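Local atomic coordinates of transcriptional regulator, LRP/AsnC family (Neisseria meningitidis, PDB entry 2P5V), a protein that probably binds specific DNA sequences to regulate transcription, and binds calcium ions. Residues V76-R79 and A84-D87; R93-V98 and S123-D128; D128-L131 and G135-D138. All coordinates share one frame; numbering follows the deposited sequence.

Contact 1 (V76-R79 and A84-D87)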
ATOM      1  N   VAL G  76      -8.316  -3.861  12.228  1.00 48.53           N
ATOM      2  CA  VAL G  76      -9.082  -5.065  11.906  1.00 46.98           C
ATOM      3  C   VAL G  76      -9.901  -4.893  10.629  1.00 46.27           C
ATOM      4  O   VAL G  76     -10.572  -3.867  10.425  1.00 43.54           O
ATOM      5  CB  VAL G  76     -10.023  -5.480  13.085  1.00 47.42           C
ATOM      6  CG1 VAL G  76     -10.783  -6.775  12.755  1.00 44.02           C
ATOM      7  CG2 VAL G  76      -9.211  -5.653  14.364  1.00 42.05           C
ATOM      8  N   SER G  77      -9.816  -5.910   9.778  1.00 39.47           N
ATOM      9  CA  SER G  77     -10.596  -6.004   8.570  1.00 44.86           C
ATOM     10  C   SER G  77     -11.679  -6.996   8.867  1.00 43.97           C
ATOM     11  O   SER G  77     -11.417  -8.135   9.275  1.00 39.17           O
ATOM     12  CB  SER G  77      -9.763  -6.500   7.377  1.00 42.53           C
ATOM     13  OG  SER G  77      -8.627  -5.683   7.185  1.00 63.68           O
ATOM     14  N   ILE G  78     -12.898  -6.549   8.651  1.00 42.05           N
ATOM     15  CA  ILE G  78     -14.062  -7.338   8.913  1.00 44.02           C
ATOM     16  C   ILE G  78     -14.300  -8.244   7.705  1.00 46.36           C
ATOM     17  O   ILE G  78     -13.926  -7.911   6.576  1.00 46.82           O
ATOM     18  CB  ILE G  78     -15.270  -6.398   9.206  1.00 44.61           C
ATOM     19  CG1 ILE G  78     -16.261  -7.063  10.163  1.00 49.13           C
ATOM     20  CG2 ILE G  78     -15.928  -5.905   7.903  1.00 45.39           C
ATOM     21  CD1 ILE G  78     -15.689  -7.293  11.539  1.00 44.42           C
ATOM     22  N   ARG G  79     -14.891  -9.405   7.947  1.00 46.97           N
ATOM     23  CA  ARG G  79     -15.310 -10.268   6.854  1.00 48.11           C
ATOM     24  C   ARG G  79     -16.653  -9.796   6.327  1.00 45.11           C
ATOM     25  O   ARG G  79     -17.519  -9.391   7.099  1.00 51.34           O
ATOM     26  CB  ARG G  79     -15.394 -11.716   7.318  1.00 52.29           C
ATOM     27  CG  ARG G  79     -16.376 -12.596   6.550  1.00 60.95           C
ATOM     28  CD  ARG G  79     -16.483 -13.990   7.159  1.00 66.47           C
ATOM     29  NE  ARG G  79     -15.354 -14.822   6.759  1.00 70.21           N
ATOM     30  CZ  ARG G  79     -14.161 -14.836   7.348  1.00 73.34           C
ATOM     31  NH1 ARG G  79     -13.894 -14.070   8.404  1.00 72.86           N
ATOM     32  NH2 ARG G  79     -13.220 -15.633   6.870  1.00 79.06           N
ATOM     33  N   ALA G  84     -21.449 -10.082  10.396  1.00 40.49           N
ATOM     34  CA  ALA G  84     -20.050 -10.030  10.815  1.00 40.77           C
ATOM     35  C   ALA G  84     -19.785  -8.788  11.686  1.00 41.54           C
ATOM     36  O   ALA G  84     -19.133  -8.884  12.734  1.00 46.24           O
ATOM     37  CB  ALA G  84     -19.119 -10.035   9.599  1.00 37.31           C
ATOM     38  N   ARG G  85     -20.271  -7.627  11.256  1.00 40.68           N
ATOM     39  CA  ARG G  85     -20.013  -6.379  11.998  1.00 47.21           C
ATOM     40  C   ARG G  85     -20.658  -6.394  13.385  1.00 52.17           C
ATOM     41  O   ARG G  85     -20.015  -6.083  14.393  1.00 53.96           O
ATOM     42  CB  ARG G  85     -20.487  -5.162  11.198  1.00 47.28           C
ATOM     43  CG  ARG G  85     -19.622  -4.893   9.976  1.00 40.78           C
ATOM     44  CD  ARG G  85     -19.981  -3.604   9.273  1.00 47.11           C
ATOM     45  NE  ARG G  85     -18.872  -3.183   8.422  1.00 51.08           N
ATOM     46  CZ  ARG G  85     -18.013  -2.204   8.699  1.00 55.58           C
ATOM     47  NH1 ARG G  85     -18.124  -1.481   9.812  1.00 64.06           N
ATOM     48  NH2 ARG G  85     -17.037  -1.940   7.839  1.00 63.13           N
ATOM     49  N   GLU G  86     -21.921  -6.794  13.420  1.00 51.12           N
ATOM     50  CA  GLU G  86     -22.677  -6.908  14.653  1.00 55.62           C
ATOM     51  C   GLU G  86     -22.033  -7.887  15.638  1.00 49.06           C
ATOM     52  O   GLU G  86     -21.849  -7.557  16.805  1.00 51.83           O
ATOM     53  CB  GLU G  86     -24.101  -7.352  14.319  1.00 58.91           C
ATOM     54  CG  GLU G  86     -25.093  -7.213  15.453  1.00 69.12           C
ATOM     55  CD  GLU G  86     -26.503  -7.564  15.025  1.00 67.38           C
ATOM     56  OE1 GLU G  86     -26.855  -7.331  13.845  1.00 73.64           O
ATOM     57  OE2 GLU G  86     -27.262  -8.071  15.874  1.00 76.98           O
ATOM     58  N   ASP G  87     -21.691  -9.081  15.159  1.00 45.58           N
ATOM     59  CA  ASP G  87     -21.067 -10.116  15.999  1.00 45.25           C
ATOM     60  C   ASP G  87     -19.714  -9.699  16.552  1.00 43.39           C
ATOM     61  O   ASP G  87     -19.342 -10.084  17.666  1.00 41.88           O
ATOM     62  CB  ASP G  87     -20.885 -11.418  15.211  1.00 40.20           C
ATOM     63  CG  ASP G  87     -22.198 -12.099  14.894  1.00 42.42           C
ATOM     64  OD1 ASP G  87     -23.237 -11.777  15.519  1.00 42.14           O
ATOM     65  OD2 ASP G  87     -22.187 -12.969  14.001  1.00 61.92           O
TER

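Contact 2 (R93-V98 and S123-D128)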
ATOM      1  N   ARG G  93     -16.896  -5.736  22.793  1.00 50.22           N
ATOM      2  CA  ARG G  93     -17.457  -5.148  24.004  1.00 49.37           C
ATOM      3  C   ARG G  93     -17.203  -6.018  25.249  1.00 45.28           C
ATOM      4  O   ARG G  93     -17.132  -5.501  26.363  1.00 48.65           O
ATOM      5  CB  ARG G  93     -18.948  -4.821  23.811  1.00 51.57           C
ATOM      6  CG  ARG G  93     -19.158  -3.515  23.034  1.00 50.82           C
ATOM      7  CD  ARG G  93     -20.613  -3.099  22.947  1.00 56.26           C
ATOM      8  NE  ARG G  93     -21.312  -3.793  21.866  1.00 67.57           N
ATOM      9  CZ  ARG G  93     -21.685  -3.252  20.702  1.00 63.47           C
ATOM     10  NH1 ARG G  93     -21.439  -1.975  20.402  1.00 56.00           N
ATOM     11  NH2 ARG G  93     -22.316  -4.013  19.814  1.00 61.82           N
ATOM     12  N   LYS G  94     -17.018  -7.320  25.041  1.00 53.39           N
ATOM     13  CA  LYS G  94     -16.680  -8.258  26.117  1.00 52.34           C
ATOM     14  C   LYS G  94     -15.173  -8.423  26.384  1.00 54.41           C
ATOM     15  O   LYS G  94     -14.802  -9.012  27.396  1.00 58.89           O
ATOM     16  CB  LYS G  94     -17.286  -9.627  25.812  1.00 50.23           C
ATOM     17  CG  LYS G  94     -18.797  -9.617  25.695  1.00 56.20           C
ATOM     18  CD  LYS G  94     -19.342 -10.985  25.292  1.00 59.59           C
ATOM     19  CE  LYS G  94     -20.865 -10.961  25.164  1.00 67.70           C
ATOM     20  NZ  LYS G  94     -21.409 -12.203  24.549  1.00 75.71           N
ATOM     21  N   TRP G  95     -14.307  -7.928  25.496  1.00 48.29           N
ATOM     22  CA  TRP G  95     -12.854  -8.119  25.656  1.00 44.18           C
ATOM     23  C   TRP G  95     -12.253  -7.028  26.526  1.00 46.64           C
ATOM     24  O   TRP G  95     -12.087  -5.903  26.066  1.00 43.93           O
ATOM     25  CB  TRP G  95     -12.149  -8.137  24.296  1.00 46.92           C
ATOM     26  CG  TRP G  95     -12.539  -9.278  23.425  1.00 43.54           C
ATOM     27  CD1 TRP G  95     -13.007 -10.491  23.832  1.00 47.95           C
ATOM     28  CD2 TRP G  95     -12.470  -9.334  21.996  1.00 49.46           C
ATOM     29  NE1 TRP G  95     -13.252 -11.292  22.749  1.00 47.82           N
ATOM     30  CE2 TRP G  95     -12.933 -10.609  21.608  1.00 51.76           C
ATOM     31  CE3 TRP G  95     -12.079  -8.425  21.003  1.00 49.93           C
ATOM     32  CZ2 TRP G  95     -13.004 -11.005  20.273  1.00 51.28           C
ATOM     33  CZ3 TRP G  95     -12.161  -8.815  19.677  1.00 44.27           C
ATOM     34  CH2 TRP G  95     -12.617 -10.099  19.326  1.00 47.18           C
ATOM     35  N   PRO G  96     -11.904  -7.346  27.785  1.00 49.04           N
ATOM     36  CA  PRO G  96     -11.472  -6.240  28.655  1.00 47.32           C
ATOM     37  C   PRO G  96     -10.154  -5.570  28.255  1.00 43.36           C
ATOM     38  O   PRO G  96      -9.916  -4.415  28.620  1.00 51.84           O
ATOM     39  CB  PRO G  96     -11.341  -6.900  30.040  1.00 46.24           C
ATOM     40  CG  PRO G  96     -11.988  -8.241  29.911  1.00 52.91           C
ATOM     41  CD  PRO G  96     -11.862  -8.639  28.492  1.00 49.19           C
ATOM     42  N   GLU G  97      -9.306  -6.287  27.519  1.00 46.70           N
ATOM     43  CA  GLU G  97      -8.047  -5.722  27.027  1.00 44.44           C
ATOM     44  C   GLU G  97      -8.254  -4.663  25.944  1.00 44.84           C
ATOM     45  O   GLU G  97      -7.403  -3.806  25.778  1.00 49.47           O
ATOM     46  CB  GLU G  97      -7.080  -6.808  26.536  1.00 49.99           C
ATOM     47  CG  GLU G  97      -7.693  -7.870  25.636  1.00 50.03           C
ATOM     48  CD  GLU G  97      -8.308  -9.017  26.408  1.00 49.93           C
ATOM     49  OE1 GLU G  97      -7.554  -9.862  26.924  1.00 58.61           O
ATOM     50  OE2 GLU G  97      -9.548  -9.072  26.486  1.00 58.87           O
ATOM     51  N   VAL G  98      -9.379  -4.709  25.226  1.00 46.04           N
ATOM     52  CA  VAL G  98      -9.721  -3.664  24.248  1.00 42.96           C
ATOM     53  C   VAL G  98     -10.509  -2.552  24.958  1.00 45.37           C
ATOM     54  O   VAL G  98     -11.625  -2.770  25.403  1.00 45.48           O
ATOM     55  CB  VAL G  98     -10.528  -4.236  23.049  1.00 44.31           C
ATOM     56  CG1 VAL G  98     -10.878  -3.154  22.024  1.00 41.02           C
ATOM     57  CG2 VAL G  98      -9.765  -5.358  22.393  1.00 42.73           C
ATOM     58  N   SER G 123       0.210 -11.821  21.754  1.00 41.69           N
ATOM     59  CA  SER G 123       0.179 -12.944  20.859  1.00 40.15           C
ATOM     60  C   SER G 123      -0.955 -13.933  21.167  1.00 43.20           C
ATOM     61  O   SER G 123      -1.621 -14.401  20.252  1.00 38.30           O
ATOM     62  CB  SER G 123       1.518 -13.657  20.907  1.00 39.60           C
ATOM     63  OG  SER G 123       1.447 -14.840  20.145  1.00 47.64           O
ATOM     64  N   HIS G 124      -1.159 -14.251  22.440  1.00 45.06           N
ATOM     65  CA  HIS G 124      -2.249 -15.152  22.833  1.00 51.30           C
ATOM     66  C   HIS G 124      -3.607 -14.562  22.479  1.00 46.58           C
ATOM     67  O   HIS G 124      -4.475 -15.256  21.948  1.00 39.77           O
ATOM     68  CB  HIS G 124      -2.203 -15.471  24.331  1.00 48.28           C
ATOM     69  CG  HIS G 124      -1.403 -16.687  24.660  1.00 60.28           C
ATOM     70  ND1 HIS G 124      -0.069 -16.633  25.008  1.00 68.88           N
ATOM     71  CD2 HIS G 124      -1.745 -17.996  24.686  1.00 65.05           C
ATOM     72  CE1 HIS G 124       0.373 -17.855  25.243  1.00 66.37           C
ATOM     73  NE2 HIS G 124      -0.624 -18.701  25.053  1.00 70.90           N
ATOM     74  N   PHE G 125      -3.791 -13.285  22.795  1.00 39.95           N
ATOM     75  CA  PHE G 125      -5.029 -12.592  22.449  1.00 45.26           C
ATOM     76  C   PHE G 125      -5.295 -12.640  20.946  1.00 47.21           C
ATOM     77  O   PHE G 125      -6.318 -13.147  20.501  1.00 49.46           O
ATOM     78  CB  PHE G 125      -4.984 -11.140  22.915  1.00 46.22           C
ATOM     79  CG  PHE G 125      -6.150 -10.333  22.455  1.00 49.55           C
ATOM     80  CD1 PHE G 125      -7.424 -10.622  22.918  1.00 49.18           C
ATOM     81  CD2 PHE G 125      -5.991  -9.310  21.534  1.00 47.49           C
ATOM     82  CE1 PHE G 125      -8.515  -9.898  22.490  1.00 47.86           C
ATOM     83  CE2 PHE G 125      -7.088  -8.572  21.100  1.00 54.54           C
ATOM     84  CZ  PHE G 125      -8.347  -8.867  21.580  1.00 56.97           C
ATOM     85  N   VAL G 126      -4.351 -12.121  20.173  1.00 50.34           N
ATOM     86  CA  VAL G 126      -4.469 -12.074  18.716  1.00 46.48           C
ATOM     87  C   VAL G 126      -4.736 -13.463  18.095  1.00 48.77           C
ATOM     88  O   VAL G 126      -5.740 -13.664  17.404  1.00 42.99           O
ATOM     89  CB  VAL G 126      -3.194 -11.449  18.106  1.00 49.67           C
ATOM     90  CG1 VAL G 126      -3.122 -11.700  16.619  1.00 51.93           C
ATOM     91  CG2 VAL G 126      -3.158  -9.953  18.410  1.00 49.40           C
ATOM     92  N   LEU G 127      -3.852 -14.418  18.365  1.00 45.43           N
ATOM     93  CA  LEU G 127      -3.942 -15.744  17.737  1.00 50.28           C
ATOM     94  C   LEU G 127      -5.159 -16.552  18.192  1.00 53.63           C
ATOM     95  O   LEU G 127      -5.806 -17.202  17.369  1.00 63.01           O
ATOM     96  CB  LEU G 127      -2.667 -16.565  17.984  1.00 48.40           C
ATOM     97  CG  LEU G 127      -1.355 -16.081  17.339  1.00 56.02           C
ATOM     98  CD1 LEU G 127      -0.318 -17.214  17.325  1.00 45.65           C
ATOM     99  CD2 LEU G 127      -1.560 -15.546  15.927  1.00 49.97           C
ATOM    100  N   ASP G 128      -5.462 -16.513  19.492  1.00 51.01           N
ATOM    101  CA  ASP G 128      -6.526 -17.349  20.060  1.00 51.20           C
ATOM    102  C   ASP G 128      -7.891 -16.650  20.114  1.00 48.89           C
ATOM    103  O   ASP G 128      -8.912 -17.321  20.048  1.00 49.42           O
ATOM    104  CB  ASP G 128      -6.155 -17.843  21.463  1.00 51.57           C
ATOM    105  CG  ASP G 128      -4.743 -18.386  21.541  1.00 55.48           C
ATOM    106  OD1 ASP G 128      -4.175 -18.743  20.488  1.00 50.60           O
ATOM    107  OD2 ASP G 128      -4.197 -18.446  22.662  1.00 55.25           O
TER

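Contact 3 (D128-L131 and G135-D138). With CA (calcium ion), chain I.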
ATOM      1  N   ASP G 128      -5.462 -16.513  19.492  1.00 51.01           N
ATOM      2  CA  ASP G 128      -6.526 -17.349  20.060  1.00 51.20           C
ATOM      3  C   ASP G 128      -7.891 -16.650  20.114  1.00 48.89           C
ATOM      4  O   ASP G 128      -8.912 -17.321  20.048  1.00 49.42           O
ATOM      5  CB  ASP G 128      -6.155 -17.843  21.463  1.00 51.57           C
ATOM      6  CG  ASP G 128      -4.743 -18.386  21.541  1.00 55.48           C
ATOM      7  OD1 ASP G 128      -4.175 -18.743  20.488  1.00 50.60           O
ATOM      8  OD2 ASP G 128      -4.197 -18.446  22.662  1.00 55.25           O
ATOM      9  N   THR G 129      -7.921 -15.321  20.236  1.00 48.56           N
ATOM     10  CA  THR G 129      -9.201 -14.614  20.384  1.00 48.15           C
ATOM     11  C   THR G 129      -9.588 -13.831  19.140  1.00 48.18           C
ATOM     12  O   THR G 129     -10.617 -14.091  18.537  1.00 48.85           O
ATOM     13  CB  THR G 129      -9.196 -13.675  21.616  1.00 48.66           C
ATOM     14  OG1 THR G 129      -8.988 -14.456  22.791  1.00 51.84           O
ATOM     15  CG2 THR G 129     -10.523 -12.942  21.758  1.00 49.48           C
ATOM     16  N   LEU G 130      -8.761 -12.871  18.759  1.00 52.67           N
ATOM     17  CA  LEU G 130      -9.109 -11.972  17.669  1.00 50.45           C
ATOM     18  C   LEU G 130      -9.265 -12.693  16.328  1.00 51.36           C
ATOM     19  O   LEU G 130     -10.319 -12.619  15.704  1.00 47.95           O
ATOM     20  CB  LEU G 130      -8.050 -10.889  17.541  1.00 48.92           C
ATOM     21  CG  LEU G 130      -8.345  -9.768  16.546  1.00 49.32           C
ATOM     22  CD1 LEU G 130      -9.705  -9.136  16.827  1.00 49.66           C
ATOM     23  CD2 LEU G 130      -7.237  -8.753  16.633  1.00 56.15           C
ATOM     24  N   LEU G 131      -8.214 -13.393  15.901  1.00 46.99           N
ATOM     25  CA  LEU G 131      -8.145 -13.923  14.542  1.00 50.52           C
ATOM     26  C   LEU G 131      -9.058 -15.117  14.362  1.00 50.15           C
ATOM     27  O   LEU G 131      -9.503 -15.386  13.251  1.00 52.44           O
ATOM     28  CB  LEU G 131      -6.706 -14.295  14.175  1.00 50.96           C
ATOM     29  CG  LEU G 131      -5.762 -13.094  14.066  1.00 48.18           C
ATOM     30  CD1 LEU G 131      -4.326 -13.527  13.832  1.00 46.02           C
ATOM     31  CD2 LEU G 131      -6.215 -12.155  12.958  1.00 57.70           C
ATOM     32  N   GLY G 135     -16.062 -13.329  12.414  1.00 50.32           N
ATOM     33  CA  GLY G 135     -16.243 -12.027  11.780  1.00 52.50           C
ATOM     34  C   GLY G 135     -14.969 -11.360  11.296  1.00 52.17           C
ATOM     35  O   GLY G 135     -15.041 -10.425  10.496  1.00 55.80           O
ATOM     36  N   VAL G 136     -13.810 -11.839  11.761  1.00 47.07           N
ATOM     37  CA  VAL G 136     -12.530 -11.185  11.491  1.00 47.19           C
ATOM     38  C   VAL G 136     -11.800 -11.825  10.312  1.00 42.75           C
ATOM     39  O   VAL G 136     -11.443 -12.994  10.356  1.00 43.49           O
ATOM     40  CB  VAL G 136     -11.607 -11.187  12.747  1.00 51.35           C
ATOM     41  CG1 VAL G 136     -10.220 -10.617  12.419  1.00 39.11           C
ATOM     42  CG2 VAL G 136     -12.257 -10.396  13.885  1.00 47.19           C
ATOM     43  N   GLN G 137     -11.575 -11.030   9.269  1.00 41.73           N
ATOM     44  CA  GLN G 137     -10.851 -11.453   8.073  1.00 46.02           C
ATOM     45  C   GLN G 137      -9.351 -11.339   8.294  1.00 46.79           C
ATOM     46  O   GLN G 137      -8.599 -12.227   7.906  1.00 44.28           O
ATOM     47  CB  GLN G 137     -11.248 -10.553   6.913  1.00 46.74           C
ATOM     48  CG  GLN G 137     -10.642 -10.878   5.570  1.00 51.45           C
ATOM     49  CD  GLN G 137     -10.809  -9.711   4.605  1.00 63.72           C
ATOM     50  OE1 GLN G 137     -11.861  -9.556   3.975  1.00 77.33           O
ATOM     51  NE2 GLN G 137      -9.775  -8.867   4.502  1.00 66.55           N
ATOM     52  N   ASP G 138      -8.918 -10.226   8.889  1.00 46.79           N
ATOM     53  CA  ASP G 138      -7.496 -10.006   9.173  1.00 47.27           C
ATOM     54  C   ASP G 138      -7.285  -8.891  10.196  1.00 46.08           C
ATOM     55  O   ASP G 138      -8.185  -8.091  10.446  1.00 46.62           O
ATOM     56  CB  ASP G 138      -6.728  -9.670   7.884  1.00 51.37           C
ATOM     57  CG  ASP G 138      -5.373 -10.375   7.809  1.00 68.21           C
ATOM     58  OD1 ASP G 138      -4.743 -10.617   8.870  1.00 73.48           O
ATOM     59  OD2 ASP G 138      -4.937 -10.697   6.681  1.00 82.78           O
TER
HETATM   60 CA    CA I1004      -2.368 -10.085   6.896  1.00 69.05          CA
HETATM   61  O   HOH W   1      -8.808 -14.050  10.813  1.00 56.50           O

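Contact 1 (V76-R79 and A84-D87)
Ile78, the last residue of strand 70-78, turns its side chain onto Ala84 and Arg85 in the first turn of helix 84-94. The tightest point lies next to it: the methyl CB of Ala84 presses against the carbonyl oxygen of Arg79, with CB to O only 3.0 Å. Ile78 then spreads its branches over the helix start, with CG2 standing between the backbone N and the carbonyl carbon (chi1 -150° for CG1). Its CG1 sits 4.2 Å from Ala84 CB and 4.0 Å from Arg85 CG, while CD1 reaches toward the carbonyl oxygen of Ala84. The other branch, CG2, approaches the guanidinium obliquely, 4.0 Å from Arg85 NE. Arg85 runs extended from CG to NE and crosses Ile78 at about a right angle; CG1 meets its CG, and CG2 its NE. No hydrogen bond joins the two segments; the fit is one of shape, with Phe88 of the same helix also touching Ile78.

Within these two segments the packing thins at Arg79, whose side chain ends away from the helix and gives a weak hydrogen bond from NH1 to Val136 O, and at partly exposed Arg85. Both also touch other subunits, Arg79 on Lys80 of one and Arg85 on Leu131 of another. At the strand end, Ile78 N is hydrogen-bonded to Asp109 OD2, a residue of the calcium site.

This is the strand-to-helix connection of a beta-alpha-beta crossover, the unit that begins the ferredoxin-like alpha/beta fold of the Lrp/AsnC ligand-binding domain.

Contact 2 (R93-V98 and S123-D128)
Phe125 of helix 119-130 pushes its ring edge at the indole face of Trp95 in a T-shaped stack. The planes stand at 86°, and the centroids of the Phe125 ring and the six-membered ring of Trp95 are 5.5 Å apart. The closest pair is Phe125 CZ with Trp95 CE3, at 3.8 Å. Glu97 closes over one face of the phenylalanine: its CG stands 4.0 Å from the Phe125 ring centroid, a CH-pi contact displaced toward the rim, and the carboxylate lies nearly parallel to the ring, 10° between planes. Val98 CG2 comes within 3.9 Å of Phe125 CZ from an oblique direction.

Trp95 and Glu97 lie in the link between helix 84-94 and strand 98-104, and Val98 opens that strand, the second half of the beta-alpha-beta crossover in this ferredoxin-like domain, whereas Phe125 belongs to the helix of the second crossover.

The link itself is shaped by a type I turn from Trp95 to Val98, closed by the bond from Val98 N to Trp95 O at 3.1 Å. Within it Glu97 CG sits between the backbone N and the carbonyl carbon (chi1 46°) and the chain bends at chi2, which folds it back over the ring. Further out, Phe116 meets the Phe125 ring, Thr129 and Leu130 pack on Trp95, and Val98 O accepts a hydrogen bond from Lys149 NZ of a neighbouring subunit.

Contact 3 (D128-L131 and G135-D138)
The helix-to-strand connection of the second beta-alpha-beta crossover leads to a calcium site shared between subunits; here Leu130 and Leu131 pack against Val136 and the chain runs on to Asp138. Val136 points toward segment 128-131. Its CG2 is 3.5 Å from Leu130 O and 4.1 Å from Leu130 CD1, and the two side chains cross at about a right angle. Leu130 has CG anti to its amide nitrogen (chi1 -173°), which swings the side chain toward the valine; it also touches Phe88 and Ile74. On the other branch of the valine, CG1 faces Leu131 CD2 at 4.3 Å.

The backbones join through a water, which hydrogen-bonds to Leu131 O and to Val136 O, each at 2.9 Å; with more acceptors around it than protons, the two bonds may be shared in time. Lys80 NZ of a neighbouring subunit also hydrogen-bonds to Val136 O.

Gln137 and Asp138 both face Ser77 in a classic beta bulge. Asp138 binds the calcium ion through OD2 at 2.6 Å, with Asp109 OD1 and Glu107 O of the same neighbouring subunit as further ligands, while OD1 stays 3.1 Å from the metal. The metal bridges the two subunits, and probably offsets the repulsion between the Asp138 carboxylate and that of Asp109 from the neighbouring subunit.

How the contacts relate
The three contacts lie on one side of the chain's centre, within the ligand-binding domain. Contacts 1 and 3 are the closest pair, with centres about 9 Å apart, and neighbouring strands join them: probable backbone hydrogen bonds run from Ser77 N to Asp138 O (2.8 Å) and from Arg79 N to Gly135 O (2.7 Å). Contact 2 continues into contact 3 along helix 119-130, and Trp95 CZ3 also touches Leu130 CD1 at 3.8 Å. Contacts 1 and 2 use the two ends of helix 84-94 without touching, their centres about 15 Å apart. Contacts 1 and 3 both lie near calcium: contact 3 supplies Asp138, and the Arg85 side chain of contact 1 is about 7 Å from a calcium ion.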